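Local coordinates for protein alpha,alpha-trehalose-phosphate synthase (UDP-forming) (Burkholderia multivorans, PDB 5UOF) that belongs to glycosyltransferase family 20 and has the GT-B fold, in which two Rossmann-like domains face each other, at residues Asp389-Ala401 with Leu405-Ser417. Residues are numbered along the deposited sequence; the frame is centred on the assembly and turned at random.
Sequences DPGVLVLSEFAGA and LTGALLVNPYDLS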
ATOM      1  N   ASP A 389      33.388  12.662  18.046  1.00 14.72           N
ATOM      2  CA  ASP A 389      32.531  13.749  17.583  1.00 11.84           C
ATOM      3  C   ASP A 389      31.620  13.204  16.488  1.00 14.69           C
ATOM      4  O   ASP A 389      31.787  13.542  15.310  1.00 14.05           O
ATOM      5  CB  ASP A 389      33.379  14.915  17.067  1.00 14.60           C
ATOM      6  CG  ASP A 389      32.543  16.137  16.673  1.00 20.28           C
ATOM      7  OD1 ASP A 389      31.361  16.220  17.066  1.00 17.18           O
ATOM      8  OD2 ASP A 389      33.072  17.018  15.951  1.00 21.71           O
ATOM      9  N   PRO A 390      30.667  12.339  16.827  1.00 12.41           N
ATOM     10  CA  PRO A 390      29.964  11.589  15.779  1.00 12.10           C
ATOM     11  C   PRO A 390      28.730  12.303  15.253  1.00 13.49           C
ATOM     12  O   PRO A 390      28.024  13.004  15.979  1.00 11.54           O
ATOM     13  CB  PRO A 390      29.586  10.289  16.502  1.00 14.37           C
ATOM     14  CG  PRO A 390      29.361  10.712  17.919  1.00 15.09           C
ATOM     15  CD  PRO A 390      30.326  11.863  18.183  1.00 13.21           C
ATOM     16  N   GLY A 391      28.469  12.106  13.961  1.00 10.18           N
ATOM     17  CA  GLY A 391      27.280  12.669  13.343  1.00 10.05           C
ATOM     18  C   GLY A 391      26.005  11.980  13.794  1.00 12.90           C
ATOM     19  O   GLY A 391      26.023  10.929  14.436  1.00 11.67           O
ATOM     20  N   VAL A 392      24.872  12.606  13.446  1.00  9.76           N
ATOM     21  CA  VAL A 392      23.543  12.134  13.818  1.00  9.65           C
ATOM     22  C   VAL A 392      22.856  11.589  12.578  1.00  8.63           C
ATOM     23  O   VAL A 392      22.858  12.243  11.528  1.00 10.20           O
ATOM     24  CB  VAL A 392      22.691  13.262  14.420  1.00 12.24           C
ATOM     25  CG1 VAL A 392      21.267  12.759  14.707  1.00 13.55           C
ATOM     26  CG2 VAL A 392      23.352  13.816  15.673  1.00  9.72           C
ATOM     27  N   LEU A 393      22.268  10.402  12.700  1.00  8.69           N
ATOM     28  CA  LEU A 393      21.531   9.799  11.597  1.00  9.47           C
ATOM     29  C   LEU A 393      20.057  10.146  11.729  1.00 10.43           C
ATOM     30  O   LEU A 393      19.438   9.844  12.755  1.00 11.60           O
ATOM     31  CB  LEU A 393      21.711   8.284  11.586  1.00 11.60           C
ATOM     32  CG  LEU A 393      20.870   7.493  10.573  1.00 13.11           C
ATOM     33  CD1 LEU A 393      21.303   7.824   9.157  1.00 10.24           C
ATOM     34  CD2 LEU A 393      21.019   6.011  10.847  1.00 12.13           C
ATOM     35  N   VAL A 394      19.501  10.757  10.685  1.00  7.69           N
ATOM     36  CA  VAL A 394      18.062  10.979  10.560  1.00  8.32           C
ATOM     37  C   VAL A 394      17.555   9.929   9.588  1.00  9.23           C
ATOM     38  O   VAL A 394      17.999   9.888   8.435  1.00 12.02           O
ATOM     39  CB  VAL A 394      17.750  12.394  10.054  1.00  7.96           C
ATOM     40  CG1 VAL A 394      16.255  12.555   9.842  1.00  9.38           C
ATOM     41  CG2 VAL A 394      18.243  13.440  11.065  1.00 11.12           C
ATOM     42  N   LEU A 395      16.644   9.071  10.049  1.00  9.15           N
ATOM     43  CA  LEU A 395      16.349   7.817   9.350  1.00  8.58           C
ATOM     44  C   LEU A 395      14.849   7.626   9.210  1.00 10.65           C
ATOM     45  O   LEU A 395      14.112   7.785  10.185  1.00 12.06           O
ATOM     46  CB  LEU A 395      16.947   6.622  10.107  1.00 10.09           C
ATOM     47  CG  LEU A 395      16.732   5.228   9.501  1.00 12.12           C
ATOM     48  CD1 LEU A 395      17.349   5.146   8.131  1.00 10.37           C
ATOM     49  CD2 LEU A 395      17.338   4.149  10.399  1.00 10.51           C
ATOM     50  N   SER A 396      14.407   7.239   8.010  1.00 10.48           N
ATOM     51  CA  SER A 396      12.999   6.931   7.779  1.00 10.30           C
ATOM     52  C   SER A 396      12.576   5.671   8.522  1.00 10.58           C
ATOM     53  O   SER A 396      13.263   4.646   8.477  1.00 10.79           O
ATOM     54  CB  SER A 396      12.752   6.719   6.285  1.00 12.03           C
ATOM     55  OG  SER A 396      11.473   6.133   6.063  1.00 12.79           O
ATOM     56  N   GLU A 397      11.408   5.733   9.165  1.00 10.89           N
ATOM     57  CA  GLU A 397      10.850   4.561   9.825  1.00  9.69           C
ATOM     58  C   GLU A 397      10.440   3.469   8.848  1.00 12.86           C
ATOM     59  O   GLU A 397      10.106   2.370   9.294  1.00 12.00           O
ATOM     60  CB  GLU A 397       9.634   4.949  10.664  1.00 12.42           C
ATOM     61  CG  GLU A 397       8.496   5.521   9.866  1.00 16.67           C
ATOM     62  CD  GLU A 397       7.283   5.746  10.743  1.00 25.52           C
ATOM     63  OE1 GLU A 397       6.495   4.796  10.935  1.00 26.60           O
ATOM     64  OE2 GLU A 397       7.145   6.867  11.267  1.00 22.86           O
ATOM     65  N   PHE A 398      10.408   3.758   7.549  1.00  8.92           N
ATOM     66  CA  PHE A 398      10.065   2.756   6.544  1.00 11.11           C
ATOM     67  C   PHE A 398      11.288   2.133   5.893  1.00 10.60           C
ATOM     68  O   PHE A 398      11.142   1.396   4.901  1.00  9.74           O
ATOM     69  CB  PHE A 398       9.182   3.364   5.468  1.00  9.31           C
ATOM     70  CG  PHE A 398       7.907   3.973   6.001  1.00 10.65           C
ATOM     71  CD1 PHE A 398       6.905   3.173   6.517  1.00 17.62           C
ATOM     72  CD2 PHE A 398       7.723   5.347   5.973  1.00 14.69           C
ATOM     73  CE1 PHE A 398       5.724   3.734   6.994  1.00 20.55           C
ATOM     74  CE2 PHE A 398       6.554   5.915   6.454  1.00 15.78           C
ATOM     75  CZ  PHE A 398       5.560   5.112   6.960  1.00 15.32           C
ATOM     76  N   ALA A 399      12.479   2.429   6.398  1.00 11.01           N
ATOM     77  CA  ALA A 399      13.686   1.713   5.994  1.00 10.74           C
ATOM     78  C   ALA A 399      13.880   0.519   6.917  1.00 10.87           C
ATOM     79  O   ALA A 399      13.681   0.618   8.133  1.00 12.01           O
ATOM     80  CB  ALA A 399      14.910   2.627   6.047  1.00  8.13           C
ATOM     81  N   GLY A 400      14.240  -0.624   6.331  1.00 10.05           N
ATOM     82  CA  GLY A 400      14.444  -1.815   7.139  1.00 11.18           C
ATOM     83  C   GLY A 400      15.442  -1.608   8.261  1.00  9.15           C
ATOM     84  O   GLY A 400      15.321  -2.220   9.329  1.00 12.32           O
ATOM     85  N   ALA A 401      16.438  -0.749   8.039  1.00 10.02           N
ATOM     86  CA  ALA A 401      17.482  -0.527   9.040  1.00 10.66           C
ATOM     87  C   ALA A 401      16.944   0.149  10.298  1.00 10.68           C
ATOM     88  O   ALA A 401      17.608   0.096  11.343  1.00 11.14           O
ATOM     89  CB  ALA A 401      18.614   0.317   8.445  1.00 10.14           C
ATOM     90  N   LEU A 405      18.723   0.426  14.005  1.00 12.20           N
ATOM     91  CA  LEU A 405      19.414   1.670  14.345  1.00 10.36           C
ATOM     92  C   LEU A 405      18.526   2.527  15.244  1.00 12.86           C
ATOM     93  O   LEU A 405      18.034   3.595  14.874  1.00 12.98           O
ATOM     94  CB  LEU A 405      19.832   2.401  13.076  1.00 10.00           C
ATOM     95  CG  LEU A 405      20.772   1.575  12.174  1.00 10.64           C
ATOM     96  CD1 LEU A 405      21.149   2.351  10.918  1.00 11.19           C
ATOM     97  CD2 LEU A 405      22.033   1.118  12.927  1.00 14.03           C
ATOM     98  N   THR A 406      18.339   2.027  16.467  1.00 11.53           N
ATOM     99  CA  THR A 406      17.437   2.674  17.411  1.00 13.00           C
ATOM    100  C   THR A 406      17.973   4.004  17.918  1.00 18.15           C
ATOM    101  O   THR A 406      17.206   4.770  18.518  1.00 17.43           O
ATOM    102  CB  THR A 406      17.162   1.737  18.588  1.00 15.50           C
ATOM    103  OG1 THR A 406      18.402   1.334  19.181  1.00 17.99           O
ATOM    104  CG2 THR A 406      16.400   0.492  18.105  1.00 20.59           C
ATOM    105  N   GLY A 407      19.253   4.301  17.687  1.00 16.50           N
ATOM    106  CA  GLY A 407      19.809   5.597  18.045  1.00 13.27           C
ATOM    107  C   GLY A 407      19.615   6.670  16.995  1.00 11.48           C
ATOM    108  O   GLY A 407      19.957   7.830  17.232  1.00 12.09           O
ATOM    109  N   ALA A 408      19.102   6.313  15.820  1.00 10.67           N
ATOM    110  CA  ALA A 408      18.756   7.329  14.838  1.00 11.64           C
ATOM    111  C   ALA A 408      17.596   8.174  15.338  1.00 13.44           C
ATOM    112  O   ALA A 408      16.805   7.742  16.177  1.00 13.12           O
ATOM    113  CB  ALA A 408      18.366   6.690  13.500  1.00 13.43           C
ATOM    114  N   LEU A 409      17.528   9.404  14.835  1.00 10.50           N
ATOM    115  CA  LEU A 409      16.297  10.188  14.907  1.00 11.61           C
ATOM    116  C   LEU A 409      15.393   9.624  13.827  1.00 11.13           C
ATOM    117  O   LEU A 409      15.612   9.865  12.638  1.00 13.65           O
ATOM    118  CB  LEU A 409      16.575  11.674  14.699  1.00 12.11           C
ATOM    119  CG  LEU A 409      17.309  12.427  15.817  1.00 14.67           C
ATOM    120  CD1 LEU A 409      17.466  13.907  15.449  1.00 13.76           C
ATOM    121  CD2 LEU A 409      16.559  12.304  17.163  1.00 12.88           C
ATOM    122  N   LEU A 410      14.387   8.848  14.236  1.00 11.82           N
ATOM    123  CA  LEU A 410      13.477   8.207  13.290  1.00 11.79           C
ATOM    124  C   LEU A 410      12.368   9.168  12.896  1.00 14.97           C
ATOM    125  O   LEU A 410      11.768   9.817  13.760  1.00 14.63           O
ATOM    126  CB  LEU A 410      12.870   6.949  13.901  1.00 13.83           C
ATOM    127  CG  LEU A 410      13.921   5.900  14.253  1.00 25.34           C
ATOM    128  CD1 LEU A 410      13.349   4.868  15.216  1.00 37.51           C
ATOM    129  CD2 LEU A 410      14.445   5.235  12.972  1.00 22.39           C
ATOM    130  N   VAL A 411      12.070   9.237  11.597  1.00 10.58           N
ATOM    131  CA  VAL A 411      11.051  10.163  11.114  1.00 11.08           C
ATOM    132  C   VAL A 411      10.148   9.480  10.093  1.00 12.63           C
ATOM    133  O   VAL A 411      10.500   8.477   9.463  1.00 12.05           O
ATOM    134  CB  VAL A 411      11.660  11.434  10.492  1.00 12.43           C
ATOM    135  CG1 VAL A 411      12.468  12.189  11.534  1.00 13.51           C
ATOM    136  CG2 VAL A 411      12.531  11.075   9.295  1.00 15.74           C
ATOM    137  N   ASN A 412       8.972  10.057   9.935  1.00 13.93           N
ATOM    138  CA  ASN A 412       8.060   9.668   8.879  1.00 14.45           C
ATOM    139  C   ASN A 412       8.263  10.638   7.724  1.00 14.05           C
ATOM    140  O   ASN A 412       7.935  11.825   7.864  1.00 12.94           O
ATOM    141  CB  ASN A 412       6.615   9.715   9.388  1.00 10.45           C
ATOM    142  CG  ASN A 412       5.610   9.190   8.368  1.00 12.35           C
ATOM    143  OD1 ASN A 412       5.800   9.343   7.169  1.00 12.53           O
ATOM    144  ND2 ASN A 412       4.520   8.592   8.851  1.00 14.62           N
ATOM    145  N   PRO A 413       8.798  10.201   6.582  1.00 13.11           N
ATOM    146  CA  PRO A 413       9.123  11.155   5.507  1.00 11.71           C
ATOM    147  C   PRO A 413       7.905  11.786   4.851  1.00 15.62           C
ATOM    148  O   PRO A 413       8.068  12.774   4.118  1.00 20.87           O
ATOM    149  CB  PRO A 413       9.923  10.305   4.508  1.00 15.95           C
ATOM    150  CG  PRO A 413       9.457   8.902   4.748  1.00 16.70           C
ATOM    151  CD  PRO A 413       9.133   8.813   6.224  1.00 15.96           C
ATOM    152  N   TYR A 414       6.697  11.279   5.109  1.00 14.28           N
ATOM    153  CA  TYR A 414       5.477  11.940   4.671  1.00 15.41           C
ATOM    154  C   TYR A 414       5.100  13.116   5.556  1.00 16.98           C
ATOM    155  O   TYR A 414       4.106  13.790   5.282  1.00 19.31           O
ATOM    156  CB  TYR A 414       4.328  10.943   4.629  1.00 13.77           C
ATOM    157  CG  TYR A 414       4.583   9.868   3.602  1.00 18.05           C
ATOM    158  CD1 TYR A 414       4.251  10.071   2.267  1.00 22.00           C
ATOM    159  CD2 TYR A 414       5.190   8.671   3.957  1.00 12.92           C
ATOM    160  CE1 TYR A 414       4.485   9.102   1.315  1.00 24.79           C
ATOM    161  CE2 TYR A 414       5.432   7.679   2.999  1.00 14.32           C
ATOM    162  CZ  TYR A 414       5.082   7.909   1.688  1.00 21.16           C
ATOM    163  OH  TYR A 414       5.301   6.952   0.730  1.00 20.22           O
ATOM    164  N   ASP A 415       5.872  13.376   6.599  1.00 16.19           N
ATOM    165  CA  ASP A 415       5.641  14.490   7.508  1.00 13.63           C
ATOM    166  C   ASP A 415       6.841  15.422   7.350  1.00 13.94           C
ATOM    167  O   ASP A 415       7.832  15.293   8.069  1.00 14.21           O
ATOM    168  CB  ASP A 415       5.479  13.961   8.920  1.00 15.83           C
ATOM    169  CG  ASP A 415       5.095  15.032   9.917  1.00 15.68           C
ATOM    170  OD1 ASP A 415       5.177  16.241   9.593  1.00 19.43           O
ATOM    171  OD2 ASP A 415       4.705  14.653  11.042  1.00 19.11           O
ATOM    172  N   LEU A 416       6.755  16.358   6.400  1.00 11.97           N
ATOM    173  CA  LEU A 416       7.900  17.220   6.109  1.00 11.09           C
ATOM    174  C   LEU A 416       8.306  18.037   7.324  1.00 15.05           C
ATOM    175  O   LEU A 416       9.499  18.271   7.551  1.00 13.60           O
ATOM    176  CB  LEU A 416       7.597  18.153   4.936  1.00 12.94           C
ATOM    177  CG  LEU A 416       7.212  17.480   3.617  1.00 18.80           C
ATOM    178  CD1 LEU A 416       6.947  18.533   2.550  1.00 25.19           C
ATOM    179  CD2 LEU A 416       8.310  16.535   3.188  1.00 23.83           C
ATOM    180  N   SER A 417       7.331  18.491   8.111  1.00 13.61           N
ATOM    181  CA  SER A 417       7.674  19.277   9.289  1.00 12.19           C
ATOM    182  C   SER A 417       8.410  18.435  10.323  1.00 13.58           C
ATOM    183  O   SER A 417       9.341  18.926  10.970  1.00 13.77           O
ATOM    184  CB  SER A 417       6.426  19.902   9.892  1.00 15.11           C
ATOM    185  OG  SER A 417       5.948  20.916   9.030  1.00 18.56           O
TER
HETATM  186  O   HOH W   1      22.161   9.195  15.560  1.00 15.55           O
HETATM  187  O   HOH W   2       4.842   7.667  12.083  0.58 16.71           O
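L395 of strand 392-396 gives its N to L409 O and takes V411 N on its own O, and with L409 N to L393 O and E397 N to V411 O this makes a parallel ladder of four backbone hydrogen bonds, each 2.9 Å from N to O, the strand axes 25° apart. On one face of the pair, A408 CB sits 3.7 Å from L395 CB, and the L405 side chain crosses L393 at about a right angle, L405 CD1 lying 3.7 Å from L393 CD2. L395 and L410 run side by side, CD2 to CD2 4.0 Å. The other face joins V394 CG1 to V411 CG2 at 4.0 Å. Past the ladder, N412 OD1 meets the F398 ring at its edge, 3.6 Å from CE2, the amide and ring planes 84° apart; the same oxygen accepts from Y414 N in an Asx turn. With chi1 at 62°, E397 puts its CG over the centre of the F398 ring. At the dimer interface E397 OE1 forms a salt bridge with R174 NH2 of the second subunit, and N412 ND2 a hydrogen bond to that R174's backbone O. Strand 409-411 is outermost, within this chain, in the parallel sheet; strand 364-367 flanks 392-396, helix 376-384 packs on L393, L395 and L405, and helix 416-428 on V392, L409 and V411.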